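Long-range contact in ZINC phosphodiesterase ELAC protein 1 (Homo sapiens, PDB 3ZWF), which is a zinc phosphodiesterase that removes 2',3'-cyclic phosphates from tRNAs during repair and has some tRNA 3'-processing endonuclease activity: residues M1-P13 against G18-L32. Numbering follows the deposited sequence.
Sequences MDVTFLGTGAAYP and GASAVVLRCEGECWL. With EDO (1,2-ethanediol), chain H; EDO (1,2-ethanediol), chain G.
Asp2 to Phe5 pair antiparallel with Val22 to Arg25 in one sheet of the metallo-beta-lactamase fold. Asp2 with Arg25 and Thr4 with Val23 are hydrogen-bonded pairs, as is Gly7 with Ala21 at the classic beta bulge. There the register slips by one, and Ala21 O accepts from both Leu6 N (2.8 Å) and Gly7 N (3.1 Å). Beyond it, Gly9 N donates to Gly18 O at 2.9 Å.

Val3, Phe5, Val22 and Leu24 share one face of the sheet; the first three pack on Ile271 of strand 269-273. In one of its two conformers, Val22 CG1 lies over the Phe5 ring in a CH-pi contact, 4.1 Å from its centroid. On the other face, Leu6 CD1 meets Val23 CG2 at 3.7 Å.

Past the bulge the chains approach the catalytic zinc site. In one of its two conformers, Ser20 touches the zinc ligands His65 and His311, and its OG donates to a water that in turn donates to Gly7 O and Gly9 O.

At the far end, Arg25 bends at chi3 (49°) and grips Asp2 side-on in a salt bridge. Carboxylate and guanidinium planes lie 50° apart. Arg25 NH2 reaches Asp2 OD2 at 3.1 Å, and Arg25 NE meets the syn lone pair of Asp2 OD1 at 3.0 Å.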
ATOM      1  N   MET A   1      17.740 -10.082  21.352  1.00 48.07           N
ATOM      2  CA  MET A   1      17.237  -8.800  20.775  1.00 45.77           C
ATOM      3  C   MET A   1      17.858  -8.579  19.410  1.00 44.17           C
ATOM      4  O   MET A   1      19.078  -8.567  19.258  1.00 42.73           O
ATOM      5  CB  MET A   1      17.559  -7.612  21.669  1.00 47.27           C
ATOM      6  CG  MET A   1      17.083  -6.278  21.112  1.00 47.28           C
ATOM      7  SD  MET A   1      17.559  -4.886  22.122  1.00 52.35           S
ATOM      8  CE  MET A   1      16.275  -4.883  23.391  1.00 54.97           C
ATOM      9  N   ASP A   2      17.013  -8.416  18.403  1.00 39.32           N
ATOM     10  CA  ASP A   2      17.533  -8.129  17.072  1.00 38.30           C
ATOM     11  C   ASP A   2      16.677  -7.131  16.320  1.00 35.19           C
ATOM     12  O   ASP A   2      15.535  -6.862  16.681  1.00 35.32           O
ATOM     13  CB  ASP A   2      17.821  -9.397  16.252  1.00 43.30           C
ATOM     14  CG  ASP A   2      16.668 -10.362  16.202  1.00 49.68           C
ATOM     15  OD1 ASP A   2      15.541  -9.964  15.857  1.00 43.29           O
ATOM     16  OD2 ASP A   2      16.902 -11.553  16.495  1.00 63.42           O
ATOM     17  N   VAL A   3      17.308  -6.518  15.338  1.00 33.43           N
ATOM     18  CA  VAL A   3      16.682  -5.590  14.436  1.00 32.25           C
ATOM     19  C   VAL A   3      16.718  -6.192  13.035  1.00 31.31           C
ATOM     20  O   VAL A   3      17.767  -6.596  12.570  1.00 32.01           O
ATOM     21  CB  VAL A   3      17.465  -4.287  14.510  1.00 33.39           C
ATOM     22  CG1 VAL A   3      16.882  -3.222  13.698  1.00 32.88           C
ATOM     23  CG2 VAL A   3      17.514  -3.827  15.989  1.00 38.85           C
ATOM     24  N   THR A   4      15.561  -6.252  12.383  1.00 30.40           N
ATOM     25  CA  THR A   4      15.461  -6.734  11.016  1.00 30.15           C
ATOM     26  C   THR A   4      14.973  -5.616  10.087  1.00 28.77           C
ATOM     27  O   THR A   4      13.892  -5.062  10.282  1.00 28.15           O
ATOM     28  CB  THR A   4      14.477  -7.922  10.897  1.00 31.60           C
ATOM     29  OG1 THR A   4      14.912  -9.006  11.714  1.00 34.22           O
ATOM     30  CG2 THR A   4      14.361  -8.402   9.412  1.00 31.32           C
ATOM     31  N   PHE A   5      15.768  -5.291   9.082  1.00 28.76           N
ATOM     32  CA  PHE A   5      15.381  -4.304   8.067  1.00 28.04           C
ATOM     33  C   PHE A   5      14.497  -4.927   7.018  1.00 27.69           C
ATOM     34  O   PHE A   5      14.903  -5.844   6.327  1.00 29.70           O
ATOM     35  CB  PHE A   5      16.615  -3.667   7.445  1.00 29.00           C
ATOM     36  CG  PHE A   5      17.371  -2.831   8.423  1.00 32.03           C
ATOM     37  CD1 PHE A   5      18.259  -3.433   9.280  1.00 34.09           C
ATOM     38  CD2 PHE A   5      17.106  -1.464   8.585  1.00 33.98           C
ATOM     39  CE1 PHE A   5      18.947  -2.695  10.262  1.00 38.40           C
ATOM     40  CE2 PHE A   5      17.805  -0.717   9.599  1.00 31.44           C
ATOM     41  CZ  PHE A   5      18.699  -1.336  10.400  1.00 37.56           C
ATOM     42  N   LEU A   6      13.299  -4.403   6.838  1.00 26.94           N
ATOM     43  CA  LEU A   6      12.394  -4.883   5.814  1.00 27.95           C
ATOM     44  C   LEU A   6      12.452  -4.034   4.535  1.00 29.85           C
ATOM     45  O   LEU A   6      12.341  -4.552   3.413  1.00 31.00           O
ATOM     46  CB  LEU A   6      10.963  -5.016   6.330  1.00 29.03           C
ATOM     47  CG  LEU A   6      10.809  -6.024   7.477  1.00 31.32           C
ATOM     48  CD1 LEU A   6       9.481  -5.913   8.163  1.00 36.03           C
ATOM     49  CD2 LEU A   6      11.080  -7.475   7.046  1.00 32.58           C
ATOM     50  N   GLY A   7      12.628  -2.738   4.715  1.00 26.53           N
ATOM     51  CA  GLY A   7      12.763  -1.810   3.620  1.00 25.26           C
ATOM     52  C   GLY A   7      13.693  -0.685   3.977  1.00 25.51           C
ATOM     53  O   GLY A   7      13.553  -0.011   5.059  1.00 27.26           O
ATOM     54  N   THR A   8      14.617  -0.463   3.076  1.00 24.57           N
ATOM     55  CA  THR A   8      15.776   0.415   3.268  1.00 24.84           C
ATOM     56  C   THR A   8      15.825   1.529   2.227  1.00 24.53           C
ATOM     57  O   THR A   8      16.794   2.243   2.141  1.00 24.97           O
ATOM     58  CB  THR A   8      17.052  -0.383   3.271  1.00 25.72           C
ATOM     59  OG1 THR A   8      17.262  -1.071   2.001  1.00 26.16           O
ATOM     60  CG2 THR A   8      17.023  -1.446   4.420  1.00 26.33           C
ATOM     61  N   GLY A   9      14.781   1.649   1.403  1.00 24.08           N
ATOM     62  CA  GLY A   9      14.794   2.684   0.403  1.00 23.99           C
ATOM     63  C   GLY A   9      14.051   3.944   0.789  1.00 23.48           C
ATOM     64  O   GLY A   9      13.114   3.938   1.634  1.00 24.34           O
ATOM     65  N   ALA A  10      14.415   5.015   0.096  1.00 23.65           N
ATOM     66  CA  ALA A  10      13.770   6.340   0.231  1.00 23.41           C
ATOM     67  C   ALA A  10      12.601   6.534  -0.700  1.00 23.20           C
ATOM     68  O   ALA A  10      12.635   6.087  -1.835  1.00 23.44           O
ATOM     69  CB  ALA A  10      14.752   7.442  -0.053  1.00 23.91           C
ATOM     70  N   ALA A  11      11.572   7.198  -0.179  1.00 22.88           N
ATOM     71  CA  ALA A  11      10.461   7.801  -0.937  1.00 23.06           C
ATOM     72  C   ALA A  11       9.405   6.872  -1.553  1.00 22.99           C
ATOM     73  O   ALA A  11       8.246   7.273  -1.664  1.00 23.46           O
ATOM     74  CB  ALA A  11      11.007   8.804  -1.981  1.00 23.93           C
ATOM     75  N   TYR A  12       9.792   5.678  -1.978  1.00 23.18           N
ATOM     76  CA  TYR A  12       8.916   4.671  -2.531  1.00 23.40           C
ATOM     77  C   TYR A  12       9.577   3.327  -2.515  1.00 23.89           C
ATOM     78  O   TYR A  12      10.807   3.241  -2.464  1.00 23.45           O
ATOM     79  CB  TYR A  12       8.491   5.012  -3.977  1.00 24.51           C
ATOM     80  CG  TYR A  12       9.608   5.239  -4.916  1.00 26.64           C
ATOM     81  CD1 TYR A  12      10.177   6.499  -5.077  1.00 27.45           C
ATOM     82  CD2 TYR A  12      10.131   4.179  -5.667  1.00 27.97           C
ATOM     83  CE1 TYR A  12      11.171   6.695  -5.979  1.00 31.46           C
ATOM     84  CE2 TYR A  12      11.129   4.372  -6.535  1.00 30.55           C
ATOM     85  CZ  TYR A  12      11.654   5.632  -6.700  1.00 34.50           C
ATOM     86  OH  TYR A  12      12.684   5.796  -7.605  1.00 37.82           O
ATOM     87  N   PRO A  13       8.789   2.259  -2.564  1.00 23.24           N
ATOM     88  CA  PRO A  13       9.375   0.933  -2.614  1.00 23.98           C
ATOM     89  C   PRO A  13       9.860   0.619  -3.996  1.00 24.94           C
ATOM     90  O   PRO A  13       9.234   1.061  -4.942  1.00 26.44           O
ATOM     91  CB  PRO A  13       8.197   0.032  -2.251  1.00 24.30           C
ATOM     92  CG  PRO A  13       7.032   0.785  -2.639  1.00 24.12           C
ATOM     93  CD  PRO A  13       7.325   2.213  -2.490  1.00 23.15           C
ATOM     94  N   GLY A  18      12.778  -2.050  -0.393  1.00 24.68           N
ATOM     95  CA  GLY A  18      11.414  -1.782   0.044  1.00 24.08           C
ATOM     96  C   GLY A  18      11.300  -0.414   0.712  1.00 23.48           C
ATOM     97  O   GLY A  18      12.324   0.212   1.040  1.00 23.56           O
ATOM     98  N   ALA A  19      10.076   0.061   0.832  1.00 23.01           N
ATOM     99  CA  ALA A  19       9.804   1.269   1.583  1.00 22.58           C
ATOM    100  C   ALA A  19      10.061   1.045   3.070  1.00 22.62           C
ATOM    101  O   ALA A  19      10.132  -0.094   3.565  1.00 24.02           O
ATOM    102  CB  ALA A  19       8.394   1.726   1.350  1.00 22.25           C
ATOM    103  N   SER A  20      10.196   2.152   3.781  1.00 22.42           N
ATOM    104  CA  SER A  20      10.637   2.095   5.183  0.50 22.61           C
ATOM    105  C   SER A  20       9.854   1.119   6.068  1.00 22.74           C
ATOM    106  O   SER A  20       8.636   1.183   6.184  1.00 22.70           O
ATOM    107  CB  SER A  20      10.621   3.486   5.791  0.50 22.45           C
ATOM    108  OG  SER A  20      11.693   4.195   5.198  0.50 23.47           O
ATOM    109  N   ALA A  21      10.594   0.203   6.704  1.00 23.28           N
ATOM    110  CA  ALA A  21      10.081  -0.697   7.735  1.00 23.65           C
ATOM    111  C   ALA A  21      11.263  -1.422   8.398  1.00 24.41           C
ATOM    112  O   ALA A  21      12.130  -1.968   7.711  1.00 24.90           O
ATOM    113  CB  ALA A  21       9.118  -1.695   7.182  1.00 23.70           C
ATOM    114  N   VAL A  22      11.245  -1.415   9.714  1.00 24.78           N
ATOM    115  CA  VAL A  22      12.264  -2.102  10.522  0.50 25.69           C
ATOM    116  C   VAL A  22      11.550  -2.758  11.690  1.00 26.22           C
ATOM    117  O   VAL A  22      10.672  -2.130  12.305  1.00 25.90           O
ATOM    118  CB  VAL A  22      13.336  -1.139  11.130  0.50 26.63           C
ATOM    119  CG1 VAL A  22      14.560  -1.963  11.609  0.50 27.75           C
ATOM    120  CG2 VAL A  22      13.737  -0.035  10.152  0.50 26.51           C
ATOM    121  N   VAL A  23      11.924  -3.993  12.021  1.00 27.16           N
ATOM    122  CA  VAL A  23      11.352  -4.714  13.165  1.00 27.92           C
ATOM    123  C   VAL A  23      12.373  -4.948  14.270  1.00 29.01           C
ATOM    124  O   VAL A  23      13.448  -5.461  14.037  1.00 29.67           O
ATOM    125  CB  VAL A  23      10.721  -6.053  12.752  1.00 28.40           C
ATOM    126  CG1 VAL A  23      10.302  -6.864  13.948  1.00 29.46           C
ATOM    127  CG2 VAL A  23       9.519  -5.794  11.851  1.00 27.47           C
ATOM    128  N   LEU A  24      12.005  -4.512  15.470  1.00 29.28           N
ATOM    129  CA  LEU A  24      12.708  -4.838  16.697  1.00 31.82           C
ATOM    130  C   LEU A  24      12.016  -6.028  17.379  1.00 34.40           C
ATOM    131  O   LEU A  24      10.794  -6.041  17.623  1.00 33.11           O
ATOM    132  CB  LEU A  24      12.726  -3.621  17.627  1.00 31.33           C
ATOM    133  CG  LEU A  24      13.428  -3.812  18.972  1.00 33.28           C
ATOM    134  CD1 LEU A  24      14.910  -4.170  18.827  1.00 34.71           C
ATOM    135  CD2 LEU A  24      13.250  -2.517  19.776  1.00 33.70           C
ATOM    136  N   ARG A  25      12.823  -7.027  17.698  1.00 36.78           N
ATOM    137  CA  ARG A  25      12.332  -8.268  18.250  1.00 39.39           C
ATOM    138  C   ARG A  25      12.997  -8.500  19.572  1.00 46.36           C
ATOM    139  O   ARG A  25      14.201  -8.395  19.666  1.00 43.50           O
ATOM    140  CB  ARG A  25      12.628  -9.417  17.290  1.00 44.95           C
ATOM    141  CG  ARG A  25      11.821 -10.672  17.529  1.00 49.31           C
ATOM    142  CD  ARG A  25      11.954 -11.665  16.392  1.00 48.32           C
ATOM    143  NE  ARG A  25      13.308 -11.957  15.953  1.00 46.84           N
ATOM    144  CZ  ARG A  25      13.627 -13.002  15.188  1.00 57.17           C
ATOM    145  NH1 ARG A  25      12.697 -13.862  14.790  1.00 56.78           N
ATOM    146  NH2 ARG A  25      14.889 -13.194  14.816  1.00 65.93           N
ATOM    147  N   CYS A  26      12.187  -8.753  20.587  1.00 49.05           N
ATOM    148  CA  CYS A  26      12.654  -9.163  21.910  1.00 62.33           C
ATOM    149  C   CYS A  26      11.841 -10.366  22.363  1.00 71.88           C
ATOM    150  O   CYS A  26      10.630 -10.266  22.540  1.00 59.08           O
ATOM    151  CB  CYS A  26      12.509  -8.032  22.931  1.00 60.96           C
ATOM    152  SG  CYS A  26      13.226  -6.443  22.444  1.00 86.11           S
ATOM    153  N   GLU A  27      12.512 -11.503  22.527  1.00 80.70           N
ATOM    154  CA  GLU A  27      11.893 -12.708  23.082  1.00 81.37           C
ATOM    155  C   GLU A  27      10.569 -13.050  22.382  1.00 75.99           C
ATOM    156  O   GLU A  27       9.548 -13.267  23.034  1.00 83.71           O
ATOM    157  CB  GLU A  27      11.680 -12.544  24.592  1.00 77.02           C
ATOM    158  N   GLY A  28      10.601 -13.072  21.048  1.00 72.04           N
ATOM    159  CA  GLY A  28       9.429 -13.439  20.226  1.00 71.91           C
ATOM    160  C   GLY A  28       8.405 -12.337  19.954  1.00 70.45           C
ATOM    161  O   GLY A  28       7.576 -12.476  19.050  1.00 78.20           O
ATOM    162  N   GLU A  29       8.449 -11.269  20.756  1.00 56.84           N
ATOM    163  CA  GLU A  29       7.601 -10.073  20.582  1.00 49.63           C
ATOM    164  C   GLU A  29       8.222  -9.086  19.583  1.00 43.77           C
ATOM    165  O   GLU A  29       9.364  -8.645  19.785  1.00 41.33           O
ATOM    166  CB  GLU A  29       7.352  -9.372  21.928  1.00 53.87           C
ATOM    167  CG  GLU A  29       6.679  -8.000  21.790  1.00 50.94           C
ATOM    168  CD  GLU A  29       5.987  -7.516  23.060  1.00 53.22           C
ATOM    169  OE1 GLU A  29       6.038  -8.230  24.080  1.00 58.23           O
ATOM    170  OE2 GLU A  29       5.393  -6.405  23.029  1.00 43.73           O
ATOM    171  N   CYS A  30       7.453  -8.759  18.523  1.00 39.35           N
ATOM    172  CA  CYS A  30       7.892  -7.881  17.427  1.00 33.90           C
ATOM    173  C   CYS A  30       7.262  -6.503  17.505  1.00 31.30           C
ATOM    174  O   CYS A  30       6.034  -6.374  17.596  1.00 30.48           O
ATOM    175  CB  CYS A  30       7.611  -8.496  16.025  1.00 34.13           C
ATOM    176  SG  CYS A  30       8.570  -9.940  15.656  1.00 51.19           S
ATOM    177  N   TRP A  31       8.103  -5.478  17.425  1.00 30.03           N
ATOM    178  CA  TRP A  31       7.662  -4.094  17.245  1.00 28.94           C
ATOM    179  C   TRP A  31       8.096  -3.566  15.869  1.00 27.85           C
ATOM    180  O   TRP A  31       9.274  -3.623  15.501  1.00 27.93           O
ATOM    181  CB  TRP A  31       8.205  -3.133  18.317  1.00 29.24           C
ATOM    182  CG  TRP A  31       7.834  -3.459  19.705  1.00 30.38           C
ATOM    183  CD1 TRP A  31       6.893  -4.345  20.139  1.00 31.08           C
ATOM    184  CD2 TRP A  31       8.392  -2.849  20.885  1.00 31.11           C
ATOM    185  NE1 TRP A  31       6.850  -4.346  21.523  1.00 32.22           N
ATOM    186  CE2 TRP A  31       7.773  -3.447  22.000  1.00 32.27           C
ATOM    187  CE3 TRP A  31       9.361  -1.873  21.088  1.00 31.00           C
ATOM    188  CZ2 TRP A  31       8.087  -3.091  23.305  1.00 33.32           C
ATOM    189  CZ3 TRP A  31       9.705  -1.536  22.397  1.00 32.06           C
ATOM    190  CH2 TRP A  31       9.064  -2.146  23.480  1.00 33.20           C
ATOM    191  N   LEU A  32       7.131  -3.069  15.116  1.00 26.98           N
ATOM    192  CA  LEU A  32       7.390  -2.529  13.794  1.00 26.05           C
ATOM    193  C   LEU A  32       7.528  -1.005  13.811  1.00 25.41           C
ATOM    194  O   LEU A  32       6.678  -0.288  14.338  1.00 25.54           O
ATOM    195  CB  LEU A  32       6.246  -2.937  12.838  1.00 25.65           C
ATOM    196  CG  LEU A  32       6.281  -2.406  11.390  1.00 24.79           C
ATOM    197  CD1 LEU A  32       7.459  -2.943  10.626  1.00 24.91           C
ATOM    198  CD2 LEU A  32       4.959  -2.773  10.688  1.00 24.61           C
TER
HETATM  199  C1  EDO H1367      14.963 -12.915  18.783  1.00 75.55           C
HETATM  200  O1  EDO H1367      13.798 -13.513  19.367  1.00 78.60           O
HETATM  201  C2  EDO H1367      15.269 -11.612  19.504  1.00 74.84           C
HETATM  202  O2  EDO H1367      16.405 -11.014  18.898  1.00 81.17           O
HETATM  203  C1  EDO G1366      14.327 -12.541   9.195  1.00 42.33           C
HETATM  204  O1  EDO G1366      14.856 -11.433   8.461  1.00 66.25           O
HETATM  205  C2  EDO G1366      14.870 -12.663  10.612  1.00 71.25           C
HETATM  206  O2  EDO G1366      14.450 -11.575  11.413  1.00 42.25           O
HETATM  207  O   HOH W   1      14.082  -8.376  14.234  1.00 33.68           O
HETATM  208  O   HOH W   2      13.996   2.998   4.297  1.00 27.09           O
HETATM  209  O   HOH W   3      10.762   4.690   2.592  1.00 25.86           O